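Local atomic coordinates of ferulic acid esterase, AmCE1/Fae1A (Anaeromyces mucronatus, PDB entry 5CXX), a protein that probably hydrolyses feruloyl esters, as a family CE1 ferulic acid esterase of the alpha/beta-hydrolase type, and binds ferulic acid in its pocket. Residues 22-27 against 43-48; 92-97 against 267-272. One frame throughout, in Å; residues are numbered along the deposited sequence. Where two conformers were deposited one is given.

Both contacts involve the same mixed sheet, on adjoining strands: interaction 1 pairs the edge strand 26-33 with strand 38-45, and interaction 2 ties the approach to strand 95-99, next in the sheet, to the loop that follows helix 255-266. They meet directly where Ile-45 N lies 2.8 Å from Ile-96 O, a probable backbone hydrogen bond. Interaction 1 is partly buried and relies on backbone pairing, aliphatic packing and two bridging waters. Interaction 2 is mostly buried and has no strand pairing; a methionine meets a phenylalanine ring, while an exposed lysine bonds a carbonyl at its margin. Their centres are about 14 Å apart.

Interaction 1 of 2, residues 22-27 against 43-48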
ATOM      1  N   GLU A  22      -4.616  19.343  14.363  1.00 25.46           N
ATOM      2  CA  GLU A  22      -4.312  18.069  15.056  1.00 23.45           C
ATOM      3  C   GLU A  22      -4.087  16.933  14.092  1.00 24.44           C
ATOM      4  O   GLU A  22      -4.870  16.766  13.137  1.00 24.09           O
ATOM      5  CB  GLU A  22      -5.459  17.680  15.994  1.00 30.97           C
ATOM      6  CG  GLU A  22      -5.645  18.635  17.110  1.00 47.50           C
ATOM      7  CD  GLU A  22      -6.436  18.015  18.243  1.00 56.88           C
ATOM      8  OE1 GLU A  22      -7.512  17.432  17.977  1.00 53.94           O
ATOM      9  OE2 GLU A  22      -5.961  18.108  19.399  1.00 65.73           O
ATOM     10  N   TYR A  23      -3.056  16.139  14.353  1.00 23.40           N
ATOM     11  CA  TYR A  23      -2.791  14.936  13.549  1.00 22.48           C
ATOM     12  C   TYR A  23      -2.946  13.677  14.380  1.00 21.64           C
ATOM     13  O   TYR A  23      -2.748  13.699  15.593  1.00 23.02           O
ATOM     14  CB  TYR A  23      -1.360  15.006  12.906  1.00 20.93           C
ATOM     15  CG  TYR A  23      -1.374  16.115  11.883  1.00 19.86           C
ATOM     16  CD1 TYR A  23      -1.781  15.864  10.545  1.00 20.31           C
ATOM     17  CD2 TYR A  23      -1.047  17.417  12.256  1.00 20.65           C
ATOM     18  CE1 TYR A  23      -1.881  16.926   9.590  1.00 21.71           C
ATOM     19  CE2 TYR A  23      -1.146  18.478  11.348  1.00 20.44           C
ATOM     20  CZ  TYR A  23      -1.554  18.235  10.022  1.00 19.81           C
ATOM     21  OH  TYR A  23      -1.645  19.323   9.179  1.00 22.68           O
ATOM     22  N   PRO A  24      -3.255  12.544  13.724  1.00 21.43           N
ATOM     23  CA  PRO A  24      -3.362  11.298  14.478  1.00 22.96           C
ATOM     24  C   PRO A  24      -1.991  10.800  14.863  1.00 23.58           C
ATOM     25  O   PRO A  24      -0.983  11.280  14.337  1.00 23.54           O
ATOM     26  CB  PRO A  24      -3.961  10.300  13.510  1.00 24.56           C
ATOM     27  CG  PRO A  24      -3.720  10.893  12.174  1.00 26.82           C
ATOM     28  CD  PRO A  24      -3.575  12.382  12.295  1.00 21.93           C
ATOM     29  N   THR A  25      -1.982   9.902  15.825  1.00 24.80           N
ATOM     30  CA  THR A  25      -0.720   9.299  16.257  0.78 25.40           C
ATOM     31  C   THR A  25      -0.771   7.793  16.082  1.00 24.57           C
ATOM     32  O   THR A  25      -1.830   7.159  16.093  1.00 25.92           O
ATOM     33  CB  THR A  25      -0.420   9.611  17.728  0.78 28.64           C
ATOM     34  OG1 THR A  25      -1.452   9.037  18.524  0.78 28.48           O
ATOM     35  CG2 THR A  25      -0.425  11.094  17.979  0.78 29.55           C
ATOM     36  N   ALA A  26       0.400   7.206  15.866  1.00 22.39           N
ATOM     37  CA  ALA A  26       0.494   5.765  15.735  1.00 22.64           C
ATOM     38  C   ALA A  26       0.651   5.106  17.100  1.00 23.76           C
ATOM     39  O   ALA A  26       1.333   5.627  18.004  1.00 25.52           O
ATOM     40  CB  ALA A  26       1.760   5.381  14.890  1.00 20.49           C
ATOM     41  N   LYS A  27      -0.002   3.950  17.236  1.00 20.99           N
ATOM     42  CA  LYS A  27       0.174   3.085  18.402  0.50 22.01           C
ATOM     43  C   LYS A  27       0.663   1.738  17.924  1.00 20.37           C
ATOM     44  O   LYS A  27       0.029   1.138  17.021  1.00 19.38           O
ATOM     45  CB  LYS A  27      -1.141   2.903  19.140  0.50 24.99           C
ATOM     46  CG  LYS A  27      -1.068   1.930  20.307  0.50 28.43           C
ATOM     47  CD  LYS A  27      -0.419   2.524  21.532  0.50 34.13           C
ATOM     48  CE  LYS A  27      -0.350   1.496  22.681  0.50 34.46           C
ATOM     49  NZ  LYS A  27       0.334   0.263  22.133  0.50 30.21           N
ATOM     50  N   ASN A  43       1.582  -0.888  13.316  1.00 17.21           N
ATOM     51  CA  ASN A  43       1.051   0.360  13.857  1.00 17.06           C
ATOM     52  C   ASN A  43      -0.386   0.518  13.452  1.00 18.20           C
ATOM     53  O   ASN A  43      -0.761   0.327  12.280  1.00 18.46           O
ATOM     54  CB  ASN A  43       1.833   1.547  13.345  1.00 17.20           C
ATOM     55  CG  ASN A  43       3.207   1.620  13.990  1.00 19.24           C
ATOM     56  OD1 ASN A  43       3.316   1.689  15.214  1.00 20.70           O
ATOM     57  ND2 ASN A  43       4.264   1.564  13.176  1.00 19.25           N
ATOM     58  N   VAL A  44      -1.185   0.909  14.429  1.00 17.85           N
ATOM     59  CA  VAL A  44      -2.550   1.330  14.163  1.00 18.12           C
ATOM     60  C   VAL A  44      -2.658   2.831  14.433  1.00 18.67           C
ATOM     61  O   VAL A  44      -2.347   3.292  15.533  1.00 19.62           O
ATOM     62  CB  VAL A  44      -3.553   0.538  15.022  1.00 19.45           C
ATOM     63  CG1 VAL A  44      -5.002   1.040  14.788  1.00 20.60           C
ATOM     64  CG2 VAL A  44      -3.464  -0.953  14.653  1.00 20.67           C
ATOM     65  N   ILE A  45      -3.165   3.551  13.441  1.00 18.55           N
ATOM     66  CA  ILE A  45      -3.307   5.012  13.522  1.00 18.60           C
ATOM     67  C   ILE A  45      -4.808   5.330  13.452  1.00 19.36           C
ATOM     68  O   ILE A  45      -5.412   5.287  12.364  1.00 19.14           O
ATOM     69  CB  ILE A  45      -2.521   5.659  12.392  1.00 19.73           C
ATOM     70  CG1 ILE A  45      -1.021   5.279  12.452  1.00 20.79           C
ATOM     71  CG2 ILE A  45      -2.763   7.207  12.415  1.00 21.72           C
ATOM     72  CD1 ILE A  45      -0.359   5.389  11.004  1.00 21.52           C
ATOM     73  N   LEU A  46      -5.402   5.579  14.609  1.00 20.70           N
ATOM     74  CA  LEU A  46      -6.826   5.937  14.664  1.00 21.37           C
ATOM     75  C   LEU A  46      -7.025   7.385  14.276  1.00 21.75           C
ATOM     76  O   LEU A  46      -6.169   8.203  14.538  1.00 24.93           O
ATOM     77  CB  LEU A  46      -7.361   5.681  16.069  1.00 22.01           C
ATOM     78  CG  LEU A  46      -7.260   4.200  16.481  1.00 22.25           C
ATOM     79  CD1 LEU A  46      -7.656   4.018  17.962  1.00 25.05           C
ATOM     80  CD2 LEU A  46      -8.040   3.195  15.531  1.00 23.31           C
ATOM     81  N   PRO A  47      -8.175   7.704  13.673  1.00 22.87           N
ATOM     82  CA  PRO A  47      -8.399   9.080  13.229  1.00 24.36           C
ATOM     83  C   PRO A  47      -8.539  10.009  14.442  1.00 26.40           C
ATOM     84  O   PRO A  47      -8.870   9.578  15.534  1.00 26.30           O
ATOM     85  CB  PRO A  47      -9.708   8.992  12.430  1.00 25.33           C
ATOM     86  CG  PRO A  47     -10.437   7.852  13.085  1.00 24.20           C
ATOM     87  CD  PRO A  47      -9.283   6.822  13.296  1.00 24.88           C
ATOM     88  N   VAL A  48      -8.266  11.279  14.215  1.00 25.85           N
ATOM     89  CA  VAL A  48      -8.478  12.281  15.245  1.00 25.98           C
ATOM     90  C   VAL A  48      -9.934  12.208  15.682  1.00 28.93           C
ATOM     91  O   VAL A  48     -10.821  12.206  14.820  1.00 29.35           O
ATOM     92  CB  VAL A  48      -8.142  13.675  14.697  1.00 30.94           C
ATOM     93  CG1 VAL A  48      -8.585  14.755  15.666  1.00 34.18           C
ATOM     94  CG2 VAL A  48      -6.631  13.764  14.422  1.00 30.18           C
TER
HETATM   95  O   HOH W   1      -4.717   9.068  16.630  1.00 28.23           O
HETATM   96  O   HOH W   2      -3.962   5.775  17.189  1.00 30.62           O
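Lys-27 and Val-44 form an antiparallel hydrogen-bonded pair, Lys-27 N to Val-44 O at 3.0 Å and Val-44 N to Lys-27 O at 2.9 Å; the chains part at Thr-25 and Leu-46 and close up again at Pro-24 and Val-48. Two waters fill in where direct bonds stop. One takes the N-H of Thr-25 and donates to Leu-46 O; the other accepts from Leu-46 N and donates to Thr-25 O, with a weak bond to Val-44 O. Ile-45 carries the apolar side of the contact with two branches. Its CG2, anti to the backbone N, presses on Pro-24 CB at 3.5 Å, tighter than usual for two carbons, while CG1, beside that N (chi1 -59°), lies 3.7 Å from Ala-26 CB. The proline ring also brings CB to within 3.2 Å of Leu-46 O. At its other end Pro-24 CD meets Val-48 CG2 at 4.0 Å, the two side chains crossing at about a right angle. Val-48 thus splits its methyls: CG2 sits against the backbone joining Tyr-23 to Pro-24, and CG1 lies 3.7 Å from Glu-22 OE1. Ile-45 also touches Leu-79 of helix 77-87 and Ile-96 of the neighbouring strand. Cutting Ile-45 back to an alanine removes both branches and would probably leave a gap where CG2 meets Pro-24 CB and CG1 meets Ala-26 CB. Asn-43 turns its amide nitrogen to Asp-70, and Tyr-23 bonds through its hydroxyl to Asn-84, so both link this region to its surroundings. The whole is the open end of a beta hairpin, strands 26-33 and 38-45, that forms the antiparallel edge of an alpha/beta-hydrolase sheet.

Interaction 2 of 2, residues 92-97 against 267-272; sequences KEMIIV and QTTFGA
Met-94 meets Phe-270 at the ring edge, the two side chains crossing at about a right angle. Its SD lies in the ring plane, 5.4 Å from the centroid and 86° off the ring normal, an edge-on Met-aromatic contact. The terminal methyl does the closest touching, with Met-94 CE 3.8 Å from Phe-270 CE2, and CB of the same methionine reaches that ring carbon too. A bend at the last torsion (chi3 73°) folds CE back along the ring edge and also brings it 3.9 Å from Thr-269 OG1. One face of the ring is overlain off-centre by the CB of Thr-269, and Tyr-175 adds an edge-to-face ring contact. Lys-92 runs the other way, its side chain sliding past that of Phe-270 in the opposite direction. Its CG packs against Phe-270 CB at 3.9 Å, and bends at chi2 and chi4 carry the ammonium round to the backbone, where NZ donates to Phe-270 O at 2.7 Å. This short bond is nearly linear at the acceptor, with a C=O...N angle of 163°. The lysine therefore grips the loop by its main chain, while its aliphatic part approaches Ala-272. Between Lys-92 and Thr-269 a water accepts from Lys-92 N and from Thr-269 OG1, at 2.9 Å from that hydroxyl, and donates to Thr-269 O. The same carbonyl receives the N-H of Ala-272, closing the turn through Phe-270 and Gly-271, both of positive phi. No strand pairing is involved: this is loop-to-loop packing in the alpha/beta-hydrolase fold, with the turn after helix 255-266 lying against the residues that lead into strand 95-99.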
ATOM      1  N   LYS A  92     -12.007  11.007   3.282  1.00 24.08           N
ATOM      2  CA  LYS A  92     -12.854  10.542   4.385  1.00 25.05           C
ATOM      3  C   LYS A  92     -12.010  10.302   5.639  1.00 23.76           C
ATOM      4  O   LYS A  92     -10.797   9.978   5.528  1.00 24.66           O
ATOM      5  CB  LYS A  92     -13.543   9.242   3.995  1.00 26.59           C
ATOM      6  CG  LYS A  92     -14.405   9.346   2.720  1.00 28.24           C
ATOM      7  CD  LYS A  92     -15.553  10.304   2.988  1.00 33.60           C
ATOM      8  CE  LYS A  92     -16.615  10.201   1.876  1.00 43.08           C
ATOM      9  NZ  LYS A  92     -17.123   8.794   1.854  1.00 49.04           N
ATOM     10  N   GLU A  93     -12.650  10.393   6.813  1.00 25.21           N
ATOM     11  CA  GLU A  93     -11.995   9.890   8.041  1.00 23.64           C
ATOM     12  C   GLU A  93     -11.682   8.415   7.925  1.00 22.46           C
ATOM     13  O   GLU A  93     -12.481   7.654   7.400  1.00 23.65           O
ATOM     14  CB  GLU A  93     -12.893  10.086   9.268  1.00 27.64           C
ATOM     15  CG  GLU A  93     -13.154  11.503   9.612  1.00 35.78           C
ATOM     16  CD  GLU A  93     -13.794  11.619  10.984  1.00 41.50           C
ATOM     17  OE1 GLU A  93     -14.769  10.893  11.242  1.00 43.71           O
ATOM     18  OE2 GLU A  93     -13.312  12.420  11.798  1.00 48.56           O
ATOM     19  N   MET A  94     -10.506   8.005   8.370  1.00 20.73           N
ATOM     20  CA  MET A  94     -10.156   6.617   8.174  1.00 19.21           C
ATOM     21  C   MET A  94      -9.187   6.163   9.252  1.00 21.39           C
ATOM     22  O   MET A  94      -8.587   6.970   9.926  1.00 20.43           O
ATOM     23  CB  MET A  94      -9.481   6.393   6.767  1.00 21.45           C
ATOM     24  CG  MET A  94      -8.219   7.246   6.624  1.00 19.18           C
ATOM     25  SD  MET A  94      -7.457   7.104   4.970  1.00 20.70           S
ATOM     26  CE  MET A  94      -8.660   8.054   4.060  1.00 19.81           C
ATOM     27  N   ILE A  95      -9.044   4.835   9.360  1.00 18.34           N
ATOM     28  CA  ILE A  95      -7.997   4.192  10.179  1.00 17.31           C
ATOM     29  C   ILE A  95      -6.849   3.787   9.252  1.00 19.76           C
ATOM     30  O   ILE A  95      -7.121   3.242   8.165  1.00 19.62           O
ATOM     31  CB  ILE A  95      -8.576   2.943  10.856  1.00 17.65           C
ATOM     32  CG1 ILE A  95      -9.651   3.361  11.928  1.00 19.30           C
ATOM     33  CG2 ILE A  95      -7.458   2.128  11.502  1.00 18.83           C
ATOM     34  CD1 ILE A  95     -10.429   2.143  12.424  1.00 22.78           C
ATOM     35  N   ILE A  96      -5.607   4.063   9.633  1.00 17.62           N
ATOM     36  CA  ILE A  96      -4.456   3.665   8.821  1.00 16.34           C
ATOM     37  C   ILE A  96      -3.684   2.595   9.598  1.00 15.42           C
ATOM     38  O   ILE A  96      -3.395   2.760  10.801  1.00 16.94           O
ATOM     39  CB  ILE A  96      -3.521   4.878   8.581  1.00 18.02           C
ATOM     40  CG1 ILE A  96      -4.264   6.021   7.844  1.00 21.01           C
ATOM     41  CG2 ILE A  96      -2.243   4.419   7.726  1.00 22.26           C
ATOM     42  CD1 ILE A  96      -3.377   7.289   7.941  1.00 24.87           C
ATOM     43  N   VAL A  97      -3.397   1.476   8.933  1.00 15.42           N
ATOM     44  CA  VAL A  97      -2.617   0.382   9.544  1.00 16.01           C
ATOM     45  C   VAL A  97      -1.306   0.225   8.787  1.00 16.41           C
ATOM     46  O   VAL A  97      -1.307   0.112   7.562  1.00 16.00           O
ATOM     47  CB  VAL A  97      -3.435  -0.935   9.524  1.00 16.18           C
ATOM     48  CG1 VAL A  97      -2.589  -2.144  10.096  1.00 17.60           C
ATOM     49  CG2 VAL A  97      -4.770  -0.769  10.335  1.00 15.62           C
ATOM     50  N   GLN A 267      -7.147  10.849  -2.163  1.00 20.26           N
ATOM     51  CA  GLN A 267      -8.241  11.621  -2.723  1.00 22.60           C
ATOM     52  C   GLN A 267      -9.328  10.751  -3.355  1.00 24.12           C
ATOM     53  O   GLN A 267     -10.438  11.249  -3.620  1.00 25.25           O
ATOM     54  CB  GLN A 267      -7.715  12.573  -3.795  1.00 21.93           C
ATOM     55  CG  GLN A 267      -7.036  13.784  -3.205  1.00 23.98           C
ATOM     56  CD  GLN A 267      -6.493  14.670  -4.282  1.00 26.06           C
ATOM     57  OE1 GLN A 267      -7.249  15.393  -4.961  1.00 27.60           O
ATOM     58  NE2 GLN A 267      -5.196  14.593  -4.511  1.00 24.12           N
ATOM     59  N   THR A 268      -9.012   9.490  -3.631  1.00 23.59           N
ATOM     60  CA  THR A 268     -10.003   8.625  -4.304  1.00 23.44           C
ATOM     61  C   THR A 268     -10.668   7.619  -3.366  1.00 24.33           C
ATOM     62  O   THR A 268     -11.685   7.019  -3.712  1.00 27.87           O
ATOM     63  CB  THR A 268      -9.382   7.822  -5.442  1.00 23.34           C
ATOM     64  OG1 THR A 268      -8.585   6.749  -4.924  1.00 24.31           O
ATOM     65  CG2 THR A 268      -8.587   8.705  -6.409  1.00 27.10           C
ATOM     66  N   THR A 269     -10.071   7.385  -2.208  1.00 23.13           N
ATOM     67  CA  THR A 269     -10.538   6.241  -1.425  1.00 23.08           C
ATOM     68  C   THR A 269     -11.883   6.503  -0.764  1.00 26.11           C
ATOM     69  O   THR A 269     -12.204   7.637  -0.344  1.00 24.91           O
ATOM     70  CB  THR A 269      -9.499   5.841  -0.344  1.00 24.08           C
ATOM     71  OG1 THR A 269      -8.997   7.008   0.315  1.00 23.29           O
ATOM     72  CG2 THR A 269      -8.294   5.136  -0.996  1.00 22.96           C
ATOM     73  N   PHE A 270     -12.672   5.428  -0.628  1.00 23.72           N
ATOM     74  CA  PHE A 270     -13.879   5.423   0.191  1.00 21.78           C
ATOM     75  C   PHE A 270     -14.924   6.449  -0.244  1.00 24.94           C
ATOM     76  O   PHE A 270     -15.627   7.008   0.580  1.00 27.16           O
ATOM     77  CB  PHE A 270     -13.517   5.650   1.656  1.00 22.37           C
ATOM     78  CG  PHE A 270     -12.324   4.832   2.100  1.00 23.25           C
ATOM     79  CD1 PHE A 270     -12.244   3.485   1.832  1.00 21.99           C
ATOM     80  CD2 PHE A 270     -11.301   5.438   2.817  1.00 21.21           C
ATOM     81  CE1 PHE A 270     -11.105   2.742   2.240  1.00 22.14           C
ATOM     82  CE2 PHE A 270     -10.172   4.702   3.282  1.00 22.71           C
ATOM     83  CZ  PHE A 270     -10.081   3.342   2.973  1.00 23.53           C
ATOM     84  N   GLY A 271     -15.050   6.637  -1.545  1.00 28.52           N
ATOM     85  CA  GLY A 271     -16.100   7.484  -2.054  1.00 31.44           C
ATOM     86  C   GLY A 271     -15.865   8.979  -1.879  1.00 33.99           C
ATOM     87  O   GLY A 271     -16.806   9.766  -2.003  1.00 35.21           O
ATOM     88  N   ALA A 272     -14.621   9.383  -1.623  1.00 30.00           N
ATOM     89  CA  ALA A 272     -14.306  10.808  -1.390  1.00 32.91           C
ATOM     90  C   ALA A 272     -14.663  11.704  -2.549  1.00 37.60           C
ATOM     91  O   ALA A 272     -14.901  12.893  -2.330  1.00 37.09           O
ATOM     92  CB  ALA A 272     -12.786  10.976  -1.069  1.00 29.89           C
TER
HETATM   93  O   HOH W   3     -10.588   9.201   1.308  1.00 24.76           O